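Local coordinates for uncharacterized protein (Parabacteroides merdae, PDB 4R7F), which is of unknown function but carries a domain of the type 9 secretion system plug protein family and binds a magnesium ion in the crystal, at residues Gln2-Phe6 and Cys60-Gln66; Ser113-Gln119 and Phe131-Val137; Gly221-Arg225 and Asp256-Asp260; Asp269-Arg273 and Thr370-Tyr374. All coordinates share one frame; numbering follows the deposited sequence. Where two conformers were deposited one is given.

Interaction 1: residues Gln2-Phe6 and Cys60-Gln66; sequences QVKFF and CNADWTQ
Phe5 has CG anti to its own carbonyl carbon (chi1 -62°), and this brings the ring edge up to the 60-66 loop. Trp64 holds the same first torsion (chi1 -76°), and its indole lies beside the backbone of Phe5. The main link is a backbone bond: Phe5 N donates to Trp64 O at 2.8 Å, and the bond is nearly straight at 165°. That same Trp64 O also lies in the plane of the Phe5 ring, at its edge, 3.4 Å from Phe5 CD1. Cys60 SG approaches the ring obliquely, 3.8 Å from Phe5 CD1, in a sulfur-aromatic contact. Gln66 CB meets the far part of the ring at Phe5 CE1, 3.9 Å away. A leucine in place of Phe5 would probably lose the sulfur-aromatic contact with Cys60 and leave Gln66 CB without the ring carbon it packs on. Lys4 runs its extended chain past Asp63 O, with Lys4 CD 3.6 Å from that oxygen. Water 2 takes the N-H of Gln66 and donates to Val3 O at 2.7 Å, so it joins the two backbones. Within the loop, Asp63 OD1 accepts from both Thr65 OG1 and Thr65 N. The Phe5 ring also packs on Ala117 and Gln119 of strand 114-122. Residues 60-66 hold a type I beta turn, Asn61 to Trp64, and an Asx turn at Asp63 overlaps its end.

Interaction 2: residues Ser113-Gln119 and Phe131-Val137; sequences SGNYAIQ and FTACFSV
Asn115 OD1 is gripped by two hydroxyls, Ser136 OG across the strands and Tyr379 OH from outside them. The Ser136 OG to Asn115 OD1 bond is 2.7 Å, and its donor is tilted 29° from the carbonyl plane. At the other end of the same face, Gln119 NE2 donates to Thr132 OG1 at 3.0 Å, with the acceptor in the amide plane. The two side chains lie side by side. A leucine in place of Gln119 would probably leave the Thr132 hydroxyl without this donor. Between these pairs, Ala117 CB rests 3.9 Å from Cys134 SG. The other face is mainly apolar. Phe135 CG stands between its backbone N and carbonyl carbon (chi1 63°), which sets one ring face against Tyr116 CB, 3.8 Å from Phe135 CZ. Ile118 CG1 meets the edge of that ring at Phe135 CE1, 3.6 Å away. The Tyr116 ring lies at 18° to it but hardly overlaps. Tyr116 OH bonds Val112 O. Val137 CG2 touches Tyr116 CD1 at 3.6 Å. Backbone pairs Gly114-Val137, Tyr116-Phe135 and Ile118-Ala133 each form two bonds in this antiparallel hairpin. The chemistry thus differs by face: polar pairs at both ends of one, and on the other a mainly hydrocarbon layer that packs against strand 39-46.

Interaction 3: residues Gly221-Arg225 and Asp256-Asp260; sequences GNEYR and DYRRD. With MG (magnesium ion), chain G.
The two segments, not paired with each other as strands, run nearly antiparallel, with end-to-end directions 168° apart and CA atoms no nearer than 8.5 Å (Asn222 CA to Arg259 CA). Long side chains bridge that gap. Arg259 reaches in with a bend at chi3 (-62°), and its NH2 donates to Glu223 O at 2.7 Å, with the oxygen close to the guanidinium plane. The bond from Arg259 NH1 to the same oxygen is weak. The Arg259 guanidinium is layered between two groups. The Asn222 amide stacks on one face, with planes 9° apart and Asn222 ND2 3.4 Å from Arg259 CZ. Arg225 CG lies on the opposite face. Arg225 extends the other way, and its NH2 donates to Tyr257 O at 2.9 Å, again near the guanidinium plane. Arg259 NE sits over the centre of the Arg225 guanidinium, 3.7 Å from Arg225 NH2. These like charges are probably offset by Glu364, which forms a salt bridge with each arginine. Arg225 NH1 also makes a long salt bridge to Asp256 OD1, at 3.6 Å. Water 6 joins the same two atoms, and water 5 connects Arg225 NH1 to Tyr257 N. His238, Tyr346 and Tyr348 also hold Asp256. The bent Glu223 side chain carries its carboxylate to the magnesium ion: OE1 binds the metal at 2.4 Å and OE2 bonds Tyr264 OH. The contact joins the loop between strands 207-219 and 225-228 to the loop after strand 248-253, and Arg225 packs on Tyr346 and Tyr348 of strand 342-352.

Interaction 4: residues Asp269-Arg273 and Thr370-Tyr374; sequences DQDGR and TQNEY. With MG (magnesium ion), chain G.
The Arg273 guanidinium meets the Glu373 carboxylate edge to edge, with Glu373 OE1 in the guanidinium plane and the two planes 30° apart. The grip is end-on and double, reached by an Arg273 chain extended from CG to NE. Arg273 NH1 reaches Glu373 OE1 at 3.0 Å in a nearly straight bond (170°). Arg273 NH2 meets the syn lone pair of Glu373 OE2 at 3.1 Å. Arg273 NH1 also donates to Gln270 O from above the carbonyl plane, tying it to its turn. Glu373 OE1 comes within 2.9 Å of Asp271 OD2. Arginine and magnesium charges nearby probably make this pairing tolerable. The Asp269 carboxylate is bidentate: OD1 and OD2 both bind magnesium, OD2 at 2.4 Å. Asp271 OD1 and the backbone Gln371 O each bind the metal at 2.2 Å. Water 4 is a further ligand and donates to Asn372 OD1 at 2.8 Å. Asn372 acts in the second shell, and its ND2 bonds Ala220 O. Tyr224 N donates to Asp269 OD2, and Glu223 supplies the remaining protein ligand. The acidic loop, with its type I' turn Gln270-Arg273, and residues 370-374, which lead into strand 373-380, form a magnesium site of carboxylates, one backbone carbonyl and water.

From the N terminus, interaction 1 brings residues 2-6 back onto the loop after strand 53-60. Interaction 2 then closes the hairpin of strands 114-122 and 129-138. The two touch, since Cys60 N and Asn61 O lie within probable hydrogen-bonding distance of Asn115. Interactions 3 and 4 follow on the opposite side of the chain's centre, with centres about 13 Å apart. They share the magnesium ion and water 4, and Glu223 OE2 meets Gln371 N. Interaction 3 closes a loop of 30 residues and interaction 4 one of 96. All four are in series along the chain, none nesting or crossing. Together, interactions 3 and 4 tie the 221-225, 256-260 and 269-273 loops to strand 373-380.

Interaction 1: residues Gln2-Phe6 and Cys60-Gln66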
# COMPACT_ATOMS: atom_id res chain seq x y z
N GLN A 2 -35.49 -2.37 -13.03
CA GLN A 2 -34.80 -1.52 -14.06
C GLN A 2 -33.36 -1.99 -14.27
O GLN A 2 -32.83 -2.80 -13.50
CB GLN A 2 -34.87 -0.02 -13.72
CG GLN A 2 -35.81 0.76 -14.63
CD GLN A 2 -35.20 1.06 -16.00
OE1 GLN A 2 -35.01 0.15 -16.83
NE2 GLN A 2 -34.90 2.33 -16.24
N VAL A 3 -32.77 -1.50 -15.37
CA VAL A 3 -31.50 -1.94 -15.99
C VAL A 3 -30.27 -1.29 -15.37
O VAL A 3 -30.26 -0.07 -15.13
CB VAL A 3 -31.46 -1.50 -17.48
CG1 VAL A 3 -30.10 -1.73 -18.11
CG2 VAL A 3 -32.55 -2.21 -18.28
N LYS A 4 -29.22 -2.07 -15.18
CA LYS A 4 -27.98 -1.63 -14.54
C LYS A 4 -26.88 -1.44 -15.56
O LYS A 4 -26.77 -2.21 -16.51
CB LYS A 4 -27.55 -2.62 -13.45
CG LYS A 4 -28.41 -2.46 -12.20
CD LYS A 4 -28.05 -3.43 -11.09
CE LYS A 4 -29.24 -3.56 -10.15
NZ LYS A 4 -28.82 -3.86 -8.75
N PHE A 5 -26.07 -0.40 -15.34
CA PHE A 5 -24.96 -0.06 -16.21
C PHE A 5 -23.68 -0.53 -15.52
O PHE A 5 -23.48 -0.28 -14.34
CB PHE A 5 -24.88 1.44 -16.48
CG PHE A 5 -26.09 1.98 -17.18
CD1 PHE A 5 -27.25 2.20 -16.50
CD2 PHE A 5 -26.06 2.22 -18.54
CE1 PHE A 5 -28.39 2.64 -17.17
CE2 PHE A 5 -27.16 2.67 -19.20
CZ PHE A 5 -28.33 2.87 -18.53
N PHE A 6 -22.85 -1.21 -16.28
CA PHE A 6 -21.61 -1.72 -15.78
C PHE A 6 -20.63 -1.74 -16.90
O PHE A 6 -21.02 -1.79 -18.08
CB PHE A 6 -21.79 -3.13 -15.17
CG PHE A 6 -22.36 -4.16 -16.10
CD1 PHE A 6 -23.74 -4.32 -16.22
CD2 PHE A 6 -21.54 -5.02 -16.78
CE1 PHE A 6 -24.28 -5.30 -17.03
CE2 PHE A 6 -22.07 -6.02 -17.62
CZ PHE A 6 -23.44 -6.16 -17.75
N CYS A 60 -26.12 7.89 -13.17
CA CYS A 60 -26.72 6.78 -12.47
C CYS A 60 -26.82 6.98 -10.98
O CYS A 60 -26.06 7.70 -10.36
CB CYS A 60 -25.93 5.48 -12.73
SG CYS A 60 -25.79 5.05 -14.47
N ASN A 61 -27.76 6.29 -10.39
CA ASN A 61 -27.87 6.25 -8.95
C ASN A 61 -26.91 5.25 -8.32
O ASN A 61 -26.12 4.62 -9.02
CB ASN A 61 -29.34 6.05 -8.57
CG ASN A 61 -30.12 7.37 -8.66
OD1 ASN A 61 -29.53 8.47 -8.53
ND2 ASN A 61 -31.40 7.29 -8.93
N ALA A 62 -26.93 5.15 -7.00
CA ALA A 62 -25.96 4.35 -6.27
C ALA A 62 -25.88 2.91 -6.77
O ALA A 62 -24.79 2.36 -6.86
CB ALA A 62 -26.28 4.37 -4.79
N ASP A 63 -27.03 2.34 -7.11
CA ASP A 63 -27.10 0.95 -7.58
C ASP A 63 -26.84 0.77 -9.08
O ASP A 63 -27.01 -0.32 -9.61
CB ASP A 63 -28.43 0.29 -7.19
CG ASP A 63 -29.64 0.87 -7.92
OD1 ASP A 63 -29.53 1.87 -8.64
OD2 ASP A 63 -30.74 0.32 -7.73
N TRP A 64 -26.40 1.83 -9.74
CA TRP A 64 -26.02 1.79 -11.17
C TRP A 64 -27.20 1.61 -12.11
O TRP A 64 -27.01 1.21 -13.25
CB TRP A 64 -24.89 0.77 -11.44
CG TRP A 64 -23.58 1.27 -10.98
CD1 TRP A 64 -22.94 0.96 -9.80
CD2 TRP A 64 -22.74 2.20 -11.66
NE1 TRP A 64 -21.74 1.64 -9.72
CE2 TRP A 64 -21.60 2.40 -10.85
CE3 TRP A 64 -22.84 2.89 -12.86
CZ2 TRP A 64 -20.56 3.24 -11.22
CZ3 TRP A 64 -21.80 3.72 -13.24
CH2 TRP A 64 -20.67 3.88 -12.42
N THR A 65 -28.41 1.90 -11.63
CA THR A 65 -29.53 2.16 -12.50
C THR A 65 -29.51 3.65 -12.83
O THR A 65 -29.01 4.47 -12.03
CB THR A 65 -30.88 1.87 -11.83
OG1 THR A 65 -31.06 2.71 -10.68
CG2 THR A 65 -31.00 0.42 -11.43
N GLN A 66 -30.08 4.02 -13.97
CA GLN A 66 -30.10 5.42 -14.43
C GLN A 66 -30.90 6.33 -13.50
O GLN A 66 -31.99 5.97 -13.07
CB GLN A 66 -30.68 5.51 -15.82
CG GLN A 66 -30.53 6.88 -16.45
CD GLN A 66 -30.93 6.88 -17.93
OE1 GLN A 66 -31.30 5.86 -18.50
NE2 GLN A 66 -30.85 8.03 -18.54
O HOH W 1 -33.76 3.43 -13.61
O HOH W 2 -31.77 2.13 -15.66
O HOH W 3 -25.60 -2.54 -8.76

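Interaction 2: residues Ser113-Gln119 and Phe131-Val137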
# COMPACT_ATOMS: atom_id res chain seq x y z
N SER A 113 -21.96 15.00 -8.39
CA SER A 113 -21.26 13.80 -8.08
C SER A 113 -22.13 12.60 -8.47
O SER A 113 -23.28 12.76 -8.87
CB SER A 113 -20.95 13.78 -6.59
OG SER A 113 -22.11 13.59 -5.84
N GLY A 114 -21.58 11.41 -8.29
CA GLY A 114 -22.37 10.19 -8.47
C GLY A 114 -21.73 9.22 -9.44
O GLY A 114 -20.53 9.35 -9.79
N ASN A 115 -22.54 8.27 -9.88
CA ASN A 115 -22.09 7.23 -10.78
C ASN A 115 -22.34 7.64 -12.25
O ASN A 115 -23.44 8.09 -12.58
CB ASN A 115 -22.84 5.96 -10.46
CG ASN A 115 -22.36 5.30 -9.17
OD1 ASN A 115 -21.26 5.57 -8.70
ND2 ASN A 115 -23.21 4.46 -8.58
N TYR A 116 -21.33 7.50 -13.10
CA TYR A 116 -21.47 7.84 -14.54
C TYR A 116 -21.18 6.63 -15.44
O TYR A 116 -20.24 5.86 -15.18
CB TYR A 116 -20.54 8.98 -14.96
CG TYR A 116 -20.96 10.33 -14.41
CD1 TYR A 116 -20.52 10.78 -13.17
CD2 TYR A 116 -21.81 11.14 -15.13
CE1 TYR A 116 -20.94 11.99 -12.66
CE2 TYR A 116 -22.22 12.36 -14.63
CZ TYR A 116 -21.78 12.77 -13.40
OH TYR A 116 -22.19 13.99 -12.95
N ALA A 117 -22.01 6.46 -16.48
CA ALA A 117 -21.81 5.45 -17.48
C ALA A 117 -21.66 6.10 -18.85
O ALA A 117 -22.52 6.86 -19.31
CB ALA A 117 -22.96 4.48 -17.47
N ILE A 118 -20.53 5.79 -19.48
CA ILE A 118 -20.19 6.32 -20.79
C ILE A 118 -20.51 5.27 -21.82
O ILE A 118 -19.87 4.22 -21.85
CB ILE A 118 -18.68 6.67 -20.89
CG1 ILE A 118 -18.31 7.73 -19.86
CG2 ILE A 118 -18.35 7.17 -22.27
CD1 ILE A 118 -19.27 8.90 -19.80
N GLN A 119 -21.50 5.52 -22.68
CA GLN A 119 -21.88 4.54 -23.69
C GLN A 119 -21.31 5.01 -24.99
O GLN A 119 -21.51 6.15 -25.35
CB GLN A 119 -23.37 4.40 -23.79
CG GLN A 119 -23.99 4.22 -22.44
CD GLN A 119 -25.19 3.35 -22.50
OE1 GLN A 119 -26.31 3.80 -22.74
NE2 GLN A 119 -24.97 2.07 -22.27
N PHE A 131 -19.87 -0.41 -26.32
CA PHE A 131 -19.43 -0.67 -24.95
C PHE A 131 -19.92 0.42 -24.02
O PHE A 131 -20.27 1.49 -24.45
CB PHE A 131 -17.92 -0.84 -24.87
CG PHE A 131 -17.12 0.44 -24.96
CD1 PHE A 131 -16.98 1.27 -23.86
CD2 PHE A 131 -16.45 0.76 -26.13
CE1 PHE A 131 -16.21 2.42 -23.92
CE2 PHE A 131 -15.67 1.91 -26.20
CZ PHE A 131 -15.56 2.74 -25.10
N THR A 132 -19.95 0.08 -22.75
CA THR A 132 -20.19 1.00 -21.65
C THR A 132 -18.95 1.02 -20.75
O THR A 132 -18.39 -0.03 -20.43
CB THR A 132 -21.41 0.49 -20.89
OG1 THR A 132 -22.49 0.42 -21.80
CG2 THR A 132 -21.80 1.40 -19.77
N ALA A 133 -18.47 2.21 -20.39
CA ALA A 133 -17.41 2.36 -19.41
C ALA A 133 -17.91 3.16 -18.22
O ALA A 133 -18.51 4.21 -18.39
CB ALA A 133 -16.22 3.04 -20.00
N CYS A 134 -17.70 2.62 -17.02
CA CYS A 134 -18.33 3.15 -15.81
C CYS A 134 -17.27 3.63 -14.82
O CYS A 134 -16.27 2.95 -14.59
CB CYS A 134 -19.15 2.04 -15.14
SG CYS A 134 -20.72 1.66 -15.91
N PHE A 135 -17.52 4.80 -14.21
CA PHE A 135 -16.65 5.39 -13.21
C PHE A 135 -17.50 6.27 -12.31
O PHE A 135 -18.67 6.57 -12.61
CB PHE A 135 -15.52 6.22 -13.84
CG PHE A 135 -16.00 7.41 -14.63
CD1 PHE A 135 -16.30 7.29 -15.98
CD2 PHE A 135 -16.17 8.65 -14.01
CE1 PHE A 135 -16.78 8.38 -16.69
CE2 PHE A 135 -16.66 9.74 -14.71
CZ PHE A 135 -16.96 9.61 -16.06
N SER A 136 -16.93 6.67 -11.19
CA SER A 136 -17.67 7.49 -10.26
C SER A 136 -16.95 8.81 -9.99
O SER A 136 -15.72 8.91 -10.09
CB SER A 136 -17.86 6.74 -8.95
OG SER A 136 -18.64 5.56 -9.11
N VAL A 137 -17.74 9.80 -9.62
CA VAL A 137 -17.26 11.12 -9.31
C VAL A 137 -17.68 11.46 -7.89
O VAL A 137 -18.89 11.49 -7.59
CB VAL A 137 -17.87 12.13 -10.26
CG1 VAL A 137 -17.53 13.54 -9.82
CG2 VAL A 137 -17.38 11.86 -11.68

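Interaction 3: residues Gly221-Arg225 and Asp256-Asp260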
# COMPACT_ATOMS: atom_id res chain seq x y z
N GLY A 221 -10.25 -15.56 -0.56
CA GLY A 221 -9.63 -15.86 -1.86
C GLY A 221 -8.14 -16.07 -1.74
O GLY A 221 -7.62 -16.48 -0.68
N ASN A 222 -7.46 -15.77 -2.84
CA ASN A 222 -6.06 -16.10 -3.05
C ASN A 222 -5.47 -15.00 -3.91
O ASN A 222 -6.21 -14.19 -4.51
CB ASN A 222 -5.92 -17.45 -3.76
CG ASN A 222 -4.56 -18.12 -3.53
OD1 ASN A 222 -3.61 -17.48 -3.11
ND2 ASN A 222 -4.47 -19.40 -3.80
N GLU A 223 -4.14 -14.94 -3.97
CA GLU A 223 -3.48 -14.03 -4.91
C GLU A 223 -3.79 -14.53 -6.29
O GLU A 223 -3.88 -15.75 -6.53
CB GLU A 223 -1.95 -13.92 -4.69
CG GLU A 223 -1.51 -13.62 -3.24
CD GLU A 223 -2.06 -12.33 -2.62
OE1 GLU A 223 -2.66 -11.46 -3.32
OE2 GLU A 223 -1.90 -12.19 -1.39
N TYR A 224 -4.01 -13.59 -7.18
CA TYR A 224 -4.39 -13.90 -8.53
C TYR A 224 -3.20 -14.58 -9.17
O TYR A 224 -2.02 -14.37 -8.79
CB TYR A 224 -4.78 -12.63 -9.32
CG TYR A 224 -6.13 -12.05 -8.99
CD1 TYR A 224 -6.38 -11.50 -7.77
CD2 TYR A 224 -7.17 -12.05 -9.92
CE1 TYR A 224 -7.63 -10.97 -7.46
CE2 TYR A 224 -8.41 -11.55 -9.63
CZ TYR A 224 -8.64 -10.98 -8.39
OH TYR A 224 -9.88 -10.46 -8.06
N ARG A 225 -3.55 -15.41 -10.14
CA ARG A 225 -2.60 -16.05 -11.01
C ARG A 225 -2.04 -15.01 -11.97
O ARG A 225 -2.75 -14.05 -12.35
CB ARG A 225 -3.27 -17.15 -11.83
CG ARG A 225 -3.79 -18.32 -11.01
CD ARG A 225 -4.80 -19.13 -11.81
NE ARG A 225 -5.57 -20.04 -11.00
CZ ARG A 225 -5.18 -21.27 -10.66
NH1 ARG A 225 -4.01 -21.76 -11.05
NH2 ARG A 225 -5.98 -22.01 -9.93
N ASP A 256 -2.99 -24.91 -15.34
CA ASP A 256 -3.39 -24.45 -14.01
C ASP A 256 -4.09 -25.59 -13.29
O ASP A 256 -4.73 -26.40 -13.93
CB ASP A 256 -4.32 -23.24 -14.12
CG ASP A 256 -3.62 -22.00 -14.68
OD1 ASP A 256 -2.46 -21.79 -14.29
OD2 ASP A 256 -4.25 -21.22 -15.46
N TYR A 257 -3.99 -25.59 -11.95
CA TYR A 257 -4.59 -26.62 -11.11
C TYR A 257 -5.34 -25.92 -9.98
O TYR A 257 -5.06 -24.77 -9.68
CB TYR A 257 -3.50 -27.58 -10.55
CG TYR A 257 -2.67 -28.29 -11.63
CD1 TYR A 257 -1.52 -27.70 -12.15
CD2 TYR A 257 -3.05 -29.52 -12.14
CE1 TYR A 257 -0.78 -28.31 -13.15
CE2 TYR A 257 -2.32 -30.15 -13.12
CZ TYR A 257 -1.18 -29.54 -13.62
OH TYR A 257 -0.47 -30.13 -14.62
N ARG A 258 -6.31 -26.61 -9.38
CA ARG A 258 -6.97 -26.13 -8.17
C ARG A 258 -5.93 -25.81 -7.10
O ARG A 258 -4.95 -26.50 -6.98
CB ARG A 258 -8.01 -27.13 -7.66
CG ARG A 258 -9.19 -27.22 -8.63
CD ARG A 258 -10.30 -28.18 -8.23
NE ARG A 258 -10.99 -27.78 -7.01
CZ ARG A 258 -12.10 -28.35 -6.52
NH1 ARG A 258 -12.68 -29.36 -7.16
NH2 ARG A 258 -12.65 -27.89 -5.40
N ARG A 259 -6.14 -24.71 -6.39
CA ARG A 259 -5.22 -24.26 -5.35
C ARG A 259 -5.89 -24.24 -3.97
O ARG A 259 -5.34 -23.71 -3.03
CB ARG A 259 -4.71 -22.84 -5.68
CG ARG A 259 -3.79 -22.80 -6.88
CD ARG A 259 -3.08 -21.47 -7.05
NE ARG A 259 -4.06 -20.40 -7.26
CZ ARG A 259 -3.82 -19.11 -7.11
NH1 ARG A 259 -2.62 -18.69 -6.77
NH2 ARG A 259 -4.78 -18.22 -7.31
N ASP A 260 -7.08 -24.81 -3.86
CA ASP A 260 -7.84 -24.76 -2.59
C ASP A 260 -7.36 -25.73 -1.50
O ASP A 260 -7.76 -25.60 -0.35
CB ASP A 260 -9.32 -25.05 -2.85
CG ASP A 260 -9.53 -26.40 -3.49
OD1 ASP A 260 -8.74 -26.74 -4.37
OD2 ASP A 260 -10.48 -27.12 -3.14
MG MG G . -4.16 -9.83 -4.15
O HOH W 4 -6.00 -11.36 -4.19
O HOH W 5 -1.80 -23.90 -10.58
O HOH W 6 -1.54 -20.40 -12.02

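Interaction 4: residues Asp269-Arg273 and Thr370-Tyr374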
# COMPACT_ATOMS: atom_id res chain seq x y z
N ASP A 269 0.63 -9.74 -6.44
CA ASP A 269 -0.30 -9.52 -7.54
C ASP A 269 -0.80 -8.07 -7.59
O ASP A 269 -0.36 -7.22 -6.84
CB ASP A 269 -1.49 -10.51 -7.48
CG ASP A 269 -2.46 -10.19 -6.33
OD1 ASP A 269 -2.18 -9.29 -5.53
OD2 ASP A 269 -3.52 -10.86 -6.23
N GLN A 270 -1.72 -7.80 -8.50
CA GLN A 270 -2.30 -6.47 -8.64
C GLN A 270 -3.83 -6.59 -8.69
O GLN A 270 -4.51 -5.83 -9.37
CB GLN A 270 -1.72 -5.81 -9.88
CG GLN A 270 -0.21 -5.55 -9.78
CD GLN A 270 0.69 -6.77 -10.11
OE1 GLN A 270 0.34 -7.64 -10.91
NE2 GLN A 270 1.85 -6.81 -9.47
N ASP A 271 -4.34 -7.58 -7.95
CA ASP A 271 -5.78 -7.82 -7.69
C ASP A 271 -6.69 -7.83 -8.93
O ASP A 271 -7.76 -7.21 -8.90
CB ASP A 271 -6.29 -6.80 -6.68
CG ASP A 271 -5.63 -6.92 -5.30
OD1 ASP A 271 -5.10 -8.00 -4.92
OD2 ASP A 271 -5.68 -5.89 -4.57
N GLY A 272 -6.22 -8.48 -10.00
CA GLY A 272 -6.97 -8.74 -11.20
C GLY A 272 -6.63 -7.82 -12.35
O GLY A 272 -7.13 -7.99 -13.45
N ARG A 273 -5.76 -6.86 -12.12
CA ARG A 273 -5.38 -5.94 -13.18
C ARG A 273 -4.49 -6.58 -14.23
O ARG A 273 -3.90 -7.66 -14.03
CB ARG A 273 -4.67 -4.71 -12.60
CG ARG A 273 -5.54 -3.89 -11.68
CD ARG A 273 -4.75 -2.79 -11.00
NE ARG A 273 -5.65 -1.92 -10.26
CZ ARG A 273 -6.05 -2.14 -9.02
NH1 ARG A 273 -5.60 -3.19 -8.34
NH2 ARG A 273 -6.89 -1.29 -8.44
N THR A 370 -4.45 -13.49 2.31
CA THR A 370 -4.45 -12.94 0.95
C THR A 370 -4.60 -11.40 0.95
O THR A 370 -5.47 -10.83 1.62
CB THR A 370 -5.59 -13.59 0.11
OG1 THR A 370 -5.27 -14.97 -0.05
CG2 THR A 370 -5.73 -12.94 -1.27
N GLN A 371 -3.74 -10.75 0.20
CA GLN A 371 -3.83 -9.30 -0.00
C GLN A 371 -4.97 -9.01 -0.99
O GLN A 371 -4.91 -9.39 -2.18
CB GLN A 371 -2.48 -8.74 -0.51
CG GLN A 371 -2.49 -7.23 -0.82
CD GLN A 371 -2.99 -6.79 -2.23
OE1 GLN A 371 -2.66 -7.41 -3.28
NE2 GLN A 371 -3.74 -5.68 -2.26
N ASN A 372 -6.02 -8.36 -0.49
CA ASN A 372 -7.14 -7.93 -1.34
C ASN A 372 -7.39 -6.47 -1.10
O ASN A 372 -6.90 -5.91 -0.13
CB ASN A 372 -8.41 -8.70 -0.98
CG ASN A 372 -8.36 -10.14 -1.41
OD1 ASN A 372 -8.09 -10.46 -2.59
ND2 ASN A 372 -8.58 -11.02 -0.48
N GLU A 373 -8.14 -5.85 -1.99
CA GLU A 373 -8.55 -4.47 -1.77
C GLU A 373 -10.07 -4.39 -1.68
O GLU A 373 -10.76 -5.21 -2.26
CB GLU A 373 -8.05 -3.57 -2.88
CG GLU A 373 -8.70 -3.79 -4.23
CD GLU A 373 -7.94 -3.08 -5.32
OE1 GLU A 373 -6.80 -3.48 -5.61
OE2 GLU A 373 -8.48 -2.12 -5.87
N TYR A 374 -10.56 -3.39 -0.96
CA TYR A 374 -11.98 -3.20 -0.77
C TYR A 374 -12.27 -1.74 -0.94
O TYR A 374 -11.68 -0.93 -0.26
CB TYR A 374 -12.40 -3.62 0.63
CG TYR A 374 -12.15 -5.06 0.86
CD1 TYR A 374 -10.92 -5.51 1.29
CD2 TYR A 374 -13.12 -6.00 0.60
CE1 TYR A 374 -10.67 -6.86 1.49
CE2 TYR A 374 -12.88 -7.35 0.82
CZ TYR A 374 -11.66 -7.79 1.24
OH TYR A 374 -11.43 -9.17 1.39
MG MG G . -4.16 -9.83 -4.15
O HOH W 4 -6.00 -11.36 -4.19